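Local coordinates for protein Cj0977 (Campylobacter jejuni, PDB 3BNV) that is of unknown function but is a sigma28-regulated, nonflagellar virulence protein of Campylobacter jejuni that adopts a hot-dog fold, at residues I40-N45 and S81-F86; Y46-L51 and E107-A112; Y76-S81 and V123-H128. All blocks are in the same frame, centred on the assembly; numbering follows the deposited sequence.

Interaction 1. Residues I40-N45 and S81-F86; sequences IEIDKN and SINKEF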
loop_
_atom_site.group_PDB
_atom_site.type_symbol
_atom_site.label_atom_id
_atom_site.label_comp_id
_atom_site.label_asym_id
_atom_site.label_seq_id
_atom_site.Cartn_x
_atom_site.Cartn_y
_atom_site.Cartn_z
ATOM N N ILE A 40 0.979 9.179 -15.883
ATOM C CA ILE A 40 1.781 10.096 -16.684
ATOM C C ILE A 40 1.722 9.640 -18.153
ATOM O O ILE A 40 2.052 10.379 -19.072
ATOM C CB ILE A 40 3.231 10.023 -16.095
ATOM C CG1 ILE A 40 4.012 11.276 -16.247
ATOM C CG2 ILE A 40 4.087 8.986 -16.763
ATOM C CD1 ILE A 40 5.490 10.912 -16.231
ATOM N N GLU A 41 1.287 8.400 -18.345
ATOM C CA GLU A 41 1.106 7.829 -19.666
ATOM C C GLU A 41 0.292 6.546 -19.569
ATOM O O GLU A 41 0.427 5.768 -18.607
ATOM C CB GLU A 41 2.450 7.565 -20.330
ATOM C CG GLU A 41 2.357 6.707 -21.551
ATOM C CD GLU A 41 3.635 6.704 -22.370
ATOM O OE1 GLU A 41 3.562 6.214 -23.526
ATOM O OE2 GLU A 41 4.696 7.193 -21.877
ATOM N N ILE A 42 -0.592 6.346 -20.542
ATOM C CA ILE A 42 -1.342 5.095 -20.603
ATOM C C ILE A 42 -1.571 4.671 -22.026
ATOM O O ILE A 42 -1.474 5.461 -22.935
ATOM C CB ILE A 42 -2.692 5.114 -19.866
ATOM C CG1 ILE A 42 -3.767 5.761 -20.716
ATOM C CG2 ILE A 42 -2.590 5.826 -18.544
ATOM C CD1 ILE A 42 -5.130 5.581 -20.084
ATOM N N ASP A 43 -1.849 3.394 -22.197
ATOM C CA ASP A 43 -2.035 2.788 -23.499
ATOM C C ASP A 43 -2.649 1.425 -23.207
ATOM O O ASP A 43 -2.797 1.018 -22.038
ATOM C CB ASP A 43 -0.670 2.606 -24.182
ATOM C CG ASP A 43 -0.727 2.717 -25.724
ATOM O OD1 ASP A 43 0.362 2.855 -26.327
ATOM O OD2 ASP A 43 -1.827 2.677 -26.347
ATOM N N LYS A 44 -2.989 0.704 -24.262
ATOM C CA LYS A 44 -3.470 -0.657 -24.104
ATOM C C LYS A 44 -2.484 -1.481 -23.260
ATOM O O LYS A 44 -1.310 -1.627 -23.639
ATOM C CB LYS A 44 -3.619 -1.296 -25.480
ATOM C CG LYS A 44 -4.113 -2.709 -25.435
ATOM C CD LYS A 44 -5.495 -2.760 -24.848
ATOM C CE LYS A 44 -6.309 -3.881 -25.469
ATOM N NZ LYS A 44 -6.017 -5.191 -24.824
ATOM N N ASN A 45 -2.944 -2.011 -22.125
ATOM C CA ASN A 45 -2.114 -2.924 -21.333
ATOM C C ASN A 45 -0.886 -2.271 -20.745
ATOM O O ASN A 45 0.081 -2.955 -20.401
ATOM C CB ASN A 45 -1.670 -4.138 -22.160
ATOM C CG ASN A 45 -2.755 -5.214 -22.255
ATOM O OD1 ASN A 45 -3.621 -5.325 -21.380
ATOM N ND2 ASN A 45 -2.709 -6.005 -23.317
ATOM N N SER A 81 -3.138 0.458 -15.968
ATOM C CA SER A 81 -2.723 -0.311 -17.137
ATOM C C SER A 81 -3.873 -1.090 -17.752
ATOM O O SER A 81 -3.809 -1.466 -18.901
ATOM C CB SER A 81 -1.613 -1.291 -16.771
ATOM O OG SER A 81 -2.129 -2.352 -15.992
ATOM N N ILE A 82 -4.906 -1.362 -16.962
ATOM C CA ILE A 82 -6.103 -2.041 -17.438
ATOM C C ILE A 82 -7.190 -1.024 -17.752
ATOM O O ILE A 82 -7.940 -1.177 -18.698
ATOM C CB ILE A 82 -6.653 -2.959 -16.339
ATOM C CG1 ILE A 82 -5.591 -3.991 -15.984
ATOM C CG2 ILE A 82 -7.988 -3.615 -16.789
ATOM C CD1 ILE A 82 -4.885 -4.518 -17.215
ATOM N N ASN A 83 -7.283 0.011 -16.925
ATOM C CA ASN A 83 -8.197 1.131 -17.152
ATOM C C ASN A 83 -9.672 0.769 -17.316
ATOM O O ASN A 83 -10.339 1.237 -18.233
ATOM C CB ASN A 83 -7.774 1.981 -18.356
ATOM C CG ASN A 83 -8.407 3.360 -18.324
ATOM O OD1 ASN A 83 -8.804 3.831 -17.265
ATOM N ND2 ASN A 83 -8.492 4.009 -19.465
ATOM N N LYS A 84 -10.181 -0.054 -16.423
ATOM C CA LYS A 84 -11.596 -0.359 -16.412
ATOM C C LYS A 84 -12.283 0.469 -15.340
ATOM O O LYS A 84 -11.702 0.761 -14.299
ATOM C CB LYS A 84 -11.809 -1.837 -16.131
ATOM C CG LYS A 84 -11.391 -2.728 -17.274
ATOM C CD LYS A 84 -12.499 -2.921 -18.271
ATOM C CE LYS A 84 -12.019 -3.609 -19.522
ATOM N NZ LYS A 84 -13.160 -3.735 -20.470
ATOM N N GLU A 85 -13.525 0.855 -15.584
ATOM C CA GLU A 85 -14.203 1.705 -14.632
ATOM C C GLU A 85 -14.410 1.000 -13.305
ATOM O O GLU A 85 -14.311 1.611 -12.260
ATOM C CB GLU A 85 -15.542 2.183 -15.170
ATOM C CG GLU A 85 -16.256 3.104 -14.206
ATOM C CD GLU A 85 -17.450 3.744 -14.824
ATOM O OE1 GLU A 85 -17.931 4.763 -14.272
ATOM O OE2 GLU A 85 -17.903 3.220 -15.869
ATOM N N PHE A 86 -14.715 -0.286 -13.345
ATOM C CA PHE A 86 -14.974 -1.036 -12.127
ATOM C C PHE A 86 -13.966 -2.168 -11.948
ATOM O O PHE A 86 -14.123 -3.239 -12.511
ATOM C CB PHE A 86 -16.395 -1.616 -12.137
ATOM C CG PHE A 86 -17.473 -0.610 -12.426
ATOM C CD1 PHE A 86 -18.293 -0.760 -13.543
ATOM C CD2 PHE A 86 -17.700 0.459 -11.567
ATOM C CE1 PHE A 86 -19.309 0.147 -13.813
ATOM C CE2 PHE A 86 -18.699 1.368 -11.821
ATOM C CZ PHE A 86 -19.512 1.221 -12.950
HETATM O O HOH W 1 -5.563 -2.629 -21.435
#
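N45 and S81 meet where the turn after strand 38-43 passes the C-terminal end of helix 67-82, the central helix that the antiparallel sheet of a hot-dog fold wraps around. Their CA atoms lie 5.0 Å apart, the nearest pair in the two segments, and the contact is small, burying 176 Å² in total.

The polar part is mostly backbone and is bridged by water. S81 O lies 3.3 Å from N45 CA. One water accepts from N45 N at 2.8 Å and donates to S81 O at 3.3 Å, so it couples an amide of the turn to a carbonyl at the helix end. The same water makes a weak bond to N45 OD1. That oxygen also accepts from R121 NH2 of strand 120-129, so the N45 amide is oriented partly from outside this pair of segments. Within the turn, K44 N donates weakly to D43 OD2.

The main side-chain contact is a crossing of I42 and N83. I42 turns toward the helix end and N83 turns toward the strand, and their side chains cross at about a right angle. With I42 CG1 between its own N and C (chi1 81°) and the chain extended beyond it, the CD1 methyl is carried to the N83 amide. N83 is the first residue to leave the helix, with a positive phi of 56°. Its amide is used at both ends by the loop that follows helix 15-22: OD1 accepts from L26 N and ND2 donates to E24 O. Those two bonds fix its rotation, so I42 meets an amide that is already committed. The approach is a van der Waals one, with I42 CD1 3.8 Å from N83 ND2.

Interaction 2. Residues Y46-L51 and E107-A112; sequences YAKSIL and ELEAHA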
loop_
_atom_site.group_PDB
_atom_site.type_symbol
_atom_site.label_atom_id
_atom_site.label_comp_id
_atom_site.label_asym_id
_atom_site.label_seq_id
_atom_site.Cartn_x
_atom_site.Cartn_y
_atom_site.Cartn_z
ATOM N N TYR A 46 -0.910 -0.951 -20.623
ATOM C CA TYR A 46 0.296 -0.232 -20.263
ATOM C C TYR A 46 -0.008 1.062 -19.510
ATOM O O TYR A 46 -0.965 1.774 -19.833
ATOM C CB TYR A 46 1.117 0.072 -21.518
ATOM C CG TYR A 46 2.285 0.988 -21.226
ATOM C CD1 TYR A 46 2.187 2.369 -21.415
ATOM C CD2 TYR A 46 3.468 0.476 -20.722
ATOM C CE1 TYR A 46 3.249 3.196 -21.137
ATOM C CE2 TYR A 46 4.524 1.291 -20.427
ATOM C CZ TYR A 46 4.423 2.649 -20.634
ATOM O OH TYR A 46 5.514 3.443 -20.325
ATOM N N ALA A 47 0.819 1.369 -18.514
ATOM C CA ALA A 47 0.734 2.656 -17.825
ATOM C C ALA A 47 2.056 3.057 -17.174
ATOM O O ALA A 47 2.850 2.208 -16.756
ATOM C CB ALA A 47 -0.372 2.638 -16.798
ATOM N N LYS A 48 2.284 4.359 -17.087
ATOM C CA LYS A 48 3.498 4.896 -16.466
ATOM C C LYS A 48 3.109 5.919 -15.405
ATOM O O LYS A 48 2.224 6.741 -15.635
ATOM C CB LYS A 48 4.363 5.564 -17.525
ATOM C CG LYS A 48 5.857 5.539 -17.241
ATOM C CD LYS A 48 6.661 6.302 -18.322
ATOM C CE LYS A 48 8.191 6.085 -18.174
ATOM N NZ LYS A 48 8.983 6.232 -19.472
ATOM N N SER A 49 3.728 5.870 -14.235
ATOM C CA SER A 49 3.365 6.843 -13.197
ATOM C C SER A 49 4.560 7.381 -12.446
ATOM O O SER A 49 5.668 6.874 -12.580
ATOM C CB SER A 49 2.328 6.264 -12.232
ATOM O OG SER A 49 2.924 5.418 -11.274
ATOM N N ILE A 50 4.353 8.437 -11.688
ATOM C CA ILE A 50 5.430 8.908 -10.853
ATOM C C ILE A 50 4.925 9.231 -9.468
ATOM O O ILE A 50 3.823 9.722 -9.310
ATOM C CB ILE A 50 6.265 10.080 -11.476
ATOM C CG1 ILE A 50 5.619 11.404 -11.189
ATOM C CG2 ILE A 50 6.613 9.870 -12.956
ATOM C CD1 ILE A 50 6.222 12.000 -9.952
ATOM N N LEU A 51 5.726 8.898 -8.468
ATOM C CA LEU A 51 5.400 9.197 -7.087
ATOM C C LEU A 51 6.464 10.124 -6.553
ATOM O O LEU A 51 7.634 9.750 -6.483
ATOM C CB LEU A 51 5.379 7.926 -6.250
ATOM C CG LEU A 51 5.045 8.034 -4.765
ATOM C CD1 LEU A 51 3.570 8.282 -4.605
ATOM C CD2 LEU A 51 5.420 6.770 -3.989
ATOM N N GLU A 107 9.707 6.289 -10.240
ATOM C CA GLU A 107 9.148 6.171 -11.577
ATOM C C GLU A 107 8.626 4.729 -11.790
ATOM O O GLU A 107 9.392 3.780 -11.775
ATOM C CB GLU A 107 10.217 6.558 -12.594
ATOM C CG GLU A 107 10.684 7.970 -12.415
ATOM C CD GLU A 107 11.755 8.415 -13.438
ATOM O OE1 GLU A 107 12.903 8.748 -12.976
ATOM O OE2 GLU A 107 11.428 8.429 -14.684
ATOM N N LEU A 108 7.317 4.566 -11.956
ATOM C CA LEU A 108 6.744 3.231 -12.111
ATOM C C LEU A 108 6.284 2.944 -13.548
ATOM O O LEU A 108 5.762 3.818 -14.222
ATOM C CB LEU A 108 5.590 3.028 -11.127
ATOM C CG LEU A 108 5.889 3.372 -9.665
ATOM C CD1 LEU A 108 5.707 4.855 -9.324
ATOM C CD2 LEU A 108 5.038 2.543 -8.721
ATOM N N GLU A 109 6.505 1.721 -14.012
ATOM C CA GLU A 109 5.918 1.263 -15.265
ATOM C C GLU A 109 5.152 -0.016 -15.015
ATOM O O GLU A 109 5.611 -0.879 -14.264
ATOM C CB GLU A 109 6.965 0.995 -16.335
ATOM C CG GLU A 109 7.715 2.200 -16.742
ATOM C CD GLU A 109 8.726 1.908 -17.826
ATOM O OE1 GLU A 109 9.818 2.531 -17.791
ATOM O OE2 GLU A 109 8.439 1.069 -18.716
ATOM N N ALA A 110 3.998 -0.144 -15.655
ATOM C CA ALA A 110 3.150 -1.333 -15.501
ATOM C C ALA A 110 2.811 -1.938 -16.847
ATOM O O ALA A 110 2.447 -1.221 -17.776
ATOM C CB ALA A 110 1.866 -0.964 -14.755
ATOM N N HIS A 111 2.928 -3.254 -16.960
ATOM C CA HIS A 111 2.607 -3.949 -18.209
ATOM C C HIS A 111 1.716 -5.117 -17.864
ATOM O O HIS A 111 2.086 -5.956 -17.030
ATOM C CB HIS A 111 3.856 -4.479 -18.866
ATOM C CG HIS A 111 4.850 -3.428 -19.229
ATOM N ND1 HIS A 111 4.921 -2.880 -20.493
ATOM C CD2 HIS A 111 5.840 -2.852 -18.509
ATOM C CE1 HIS A 111 5.900 -1.991 -20.529
ATOM N NE2 HIS A 111 6.485 -1.968 -19.343
ATOM N N ALA A 112 0.531 -5.144 -18.474
ATOM C CA ALA A 112 -0.460 -6.179 -18.225
ATOM C C ALA A 112 -0.212 -7.331 -19.169
ATOM O O ALA A 112 -0.041 -7.120 -20.348
ATOM C CB ALA A 112 -1.843 -5.625 -18.445
#
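Strands 46-51 and 107-112 run antiparallel, axes 4.7 Å apart at 161°, with A47 facing A110 and S49 facing L108 as hydrogen-bonded pairs in the curved sheet of the hot-dog fold. Each pair closes with two bonds; in the first, A47 N reaches A110 O at 3.1 Å and A110 N returns to A47 O at 2.8 Å.

Side chains alternate between the two faces. A47, S49, L108 and A110 point to the face covered by helix 67-82, where V77 touches A47 and S49, and A73 touches L108. Here S49 OG rests against the L108 side chain, approaching CD1 and CB.

The other face carries Y46, K48, E109 and H111. K48 and E109 lie side by side and point the same way, their CG atoms 3.9 Å apart. Their charged ends, K48 NZ and E109 OE1, are 4.1 Å apart, too far for a salt bridge, so any attraction is probably loose. Y46, with CG anti to its N (chi1 172°), swings its ring alongside H111. The ring planes are 56° apart, an oblique pairing, and H111 CE1 comes 3.5 Å from Y46 CD2 at the tyrosine's edge.

Interaction 3. Residues Y76-S81 and V123-H128; sequences YVAQAS and VKVVGH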
loop_
_atom_site.group_PDB
_atom_site.type_symbol
_atom_site.label_atom_id
_atom_site.label_comp_id
_atom_site.label_asym_id
_atom_site.label_seq_id
_atom_site.Cartn_x
_atom_site.Cartn_y
_atom_site.Cartn_z
ATOM N N TYR A 76 -1.882 1.666 -7.930
ATOM C CA TYR A 76 -2.544 2.621 -8.804
ATOM C C TYR A 76 -2.144 2.413 -10.276
ATOM O O TYR A 76 -2.999 2.223 -11.133
ATOM C CB TYR A 76 -2.284 4.022 -8.269
ATOM C CG TYR A 76 -2.963 5.172 -8.954
ATOM C CD1 TYR A 76 -2.315 6.376 -9.088
ATOM C CD2 TYR A 76 -4.246 5.078 -9.421
ATOM C CE1 TYR A 76 -2.924 7.457 -9.693
ATOM C CE2 TYR A 76 -4.865 6.165 -10.045
ATOM C CZ TYR A 76 -4.198 7.346 -10.176
ATOM O OH TYR A 76 -4.788 8.435 -10.781
ATOM N N VAL A 77 -0.859 2.418 -10.579
ATOM C CA VAL A 77 -0.437 2.246 -11.969
ATOM C C VAL A 77 -0.815 0.849 -12.549
ATOM O O VAL A 77 -1.100 0.721 -13.736
ATOM C CB VAL A 77 1.050 2.592 -12.190
ATOM C CG1 VAL A 77 1.946 1.466 -11.757
ATOM C CG2 VAL A 77 1.302 2.857 -13.614
ATOM N N ALA A 78 -0.845 -0.193 -11.729
ATOM C CA ALA A 78 -1.374 -1.478 -12.210
ATOM C C ALA A 78 -2.804 -1.333 -12.700
ATOM O O ALA A 78 -3.156 -1.792 -13.787
ATOM C CB ALA A 78 -1.340 -2.536 -11.125
ATOM N N GLN A 79 -3.655 -0.719 -11.889
ATOM C CA GLN A 79 -5.024 -0.541 -12.321
ATOM C C GLN A 79 -5.104 0.367 -13.525
ATOM O O GLN A 79 -5.915 0.141 -14.397
ATOM C CB GLN A 79 -5.905 -0.014 -11.202
ATOM C CG GLN A 79 -6.046 -0.969 -10.030
ATOM C CD GLN A 79 -7.263 -0.654 -9.213
ATOM O OE1 GLN A 79 -8.379 -0.852 -9.672
ATOM N NE2 GLN A 79 -7.071 -0.139 -8.013
ATOM N N ALA A 80 -4.244 1.377 -13.616
ATOM C CA ALA A 80 -4.297 2.246 -14.782
ATOM C C ALA A 80 -3.939 1.510 -16.074
ATOM O O ALA A 80 -4.395 1.887 -17.146
ATOM C CB ALA A 80 -3.426 3.416 -14.596
ATOM N N SER A 81 -3.138 0.458 -15.968
ATOM C CA SER A 81 -2.723 -0.311 -17.137
ATOM C C SER A 81 -3.873 -1.090 -17.752
ATOM O O SER A 81 -3.809 -1.466 -18.901
ATOM C CB SER A 81 -1.613 -1.291 -16.771
ATOM O OG SER A 81 -2.129 -2.352 -15.992
ATOM N N VAL A 123 -0.530 -8.084 -13.746
ATOM C CA VAL A 123 0.186 -6.884 -14.152
ATOM C C VAL A 123 1.573 -6.837 -13.527
ATOM O O VAL A 123 1.730 -6.996 -12.319
ATOM C CB VAL A 123 -0.603 -5.638 -13.739
ATOM C CG1 VAL A 123 0.169 -4.353 -14.112
ATOM C CG2 VAL A 123 -1.989 -5.662 -14.373
ATOM N N LYS A 124 2.580 -6.628 -14.361
ATOM C CA LYS A 124 3.960 -6.582 -13.898
ATOM C C LYS A 124 4.299 -5.101 -13.664
ATOM O O LYS A 124 4.140 -4.270 -14.564
ATOM C CB LYS A 124 4.852 -7.238 -14.960
ATOM C CG LYS A 124 5.893 -8.180 -14.429
ATOM C CD LYS A 124 6.790 -7.452 -13.384
ATOM C CE LYS A 124 7.945 -8.343 -12.842
ATOM N NZ LYS A 124 7.560 -9.119 -11.609
ATOM N N VAL A 125 4.688 -4.757 -12.442
ATOM C CA VAL A 125 5.045 -3.380 -12.114
ATOM C C VAL A 125 6.513 -3.295 -11.678
ATOM O O VAL A 125 7.015 -4.178 -10.973
ATOM C CB VAL A 125 4.196 -2.826 -10.964
ATOM C CG1 VAL A 125 4.377 -1.319 -10.846
ATOM C CG2 VAL A 125 2.716 -3.182 -11.150
ATOM N N VAL A 126 7.186 -2.227 -12.080
ATOM C CA VAL A 126 8.594 -2.063 -11.790
ATOM C C VAL A 126 8.775 -0.610 -11.373
ATOM O O VAL A 126 8.151 0.268 -11.959
ATOM C CB VAL A 126 9.432 -2.350 -13.044
ATOM C CG1 VAL A 126 9.754 -1.079 -13.747
ATOM C CG2 VAL A 126 10.690 -3.018 -12.689
ATOM N N GLY A 127 9.588 -0.347 -10.344
ATOM C CA GLY A 127 9.814 1.033 -9.886
ATOM C C GLY A 127 11.295 1.424 -9.859
ATOM O O GLY A 127 12.152 0.640 -9.440
ATOM N N HIS A 128 11.603 2.636 -10.295
ATOM C CA HIS A 128 12.964 3.117 -10.318
ATOM C C HIS A 128 13.091 4.434 -9.565
ATOM O O HIS A 128 12.178 5.257 -9.600
ATOM C CB HIS A 128 13.409 3.388 -11.756
ATOM C CG HIS A 128 13.826 2.165 -12.497
ATOM N ND1 HIS A 128 12.956 1.435 -13.277
ATOM C CD2 HIS A 128 15.021 1.536 -12.578
ATOM C CE1 HIS A 128 13.601 0.415 -13.817
ATOM N NE2 HIS A 128 14.852 0.452 -13.407
#
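V123 and V125, alternate residues of strand 123-128, both point at helix 76-81 and meet it with their methyl groups, while K124 between them points away. The helix and strand axes approach to 8.7 Å at 137° between their directions, a close approach consistent with the small A78 at the interface.

A78 sits between the two valines. Its CB lies 3.8 Å from V123 CG1 and 4.1 Å from V125 CG2, so one small methyl touches both. Further back along the helix, the V77 and V125 side chains run antiparallel past one another, with V77 CG1 and V125 CG1 3.8 Å apart. With V123 CG1 anti to its own N (chi1 178°), S81 OG lies against both methyls, 3.6 Å from V123 CG1 and 3.7 Å from V123 CG2. That hydroxyl donates to A78 O within its own helix; the modelled bond is very short, its exact length doubtful.

Q79 points away from the strand, and it and Y76 pack on F66 of the second subunit, placing the helix between sheet and dimer partner. No hydrogen bond joins helix to strand, and all five touching residues are buried. The contact therefore rests on van der Waals contact among methyls, with one hydroxyl paired inside its own helix, as expected where the hot-dog sheet meets its central helix.

Interactions 1 and 3 share S81 and both use helix 67-82, yet they differ in setting: interaction 3 is fully buried, its centre about 5 Å from the chain centre, whereas interaction 1 lies at the surface, its centre about 11 Å from the chain centre. Interaction 2, partly buried, joins them through the sheet. Its strand 46-52 pairs with strand 38-43 of interaction 1, and its strand 105-112 pairs with strand 120-129 of interaction 3, while V77 O packs on A110 CB. The chemistry follows the place: water and backbone atoms at the helix end, regular backbone hydrogen bonds within the sheet, and methyl contacts between sheet and helix.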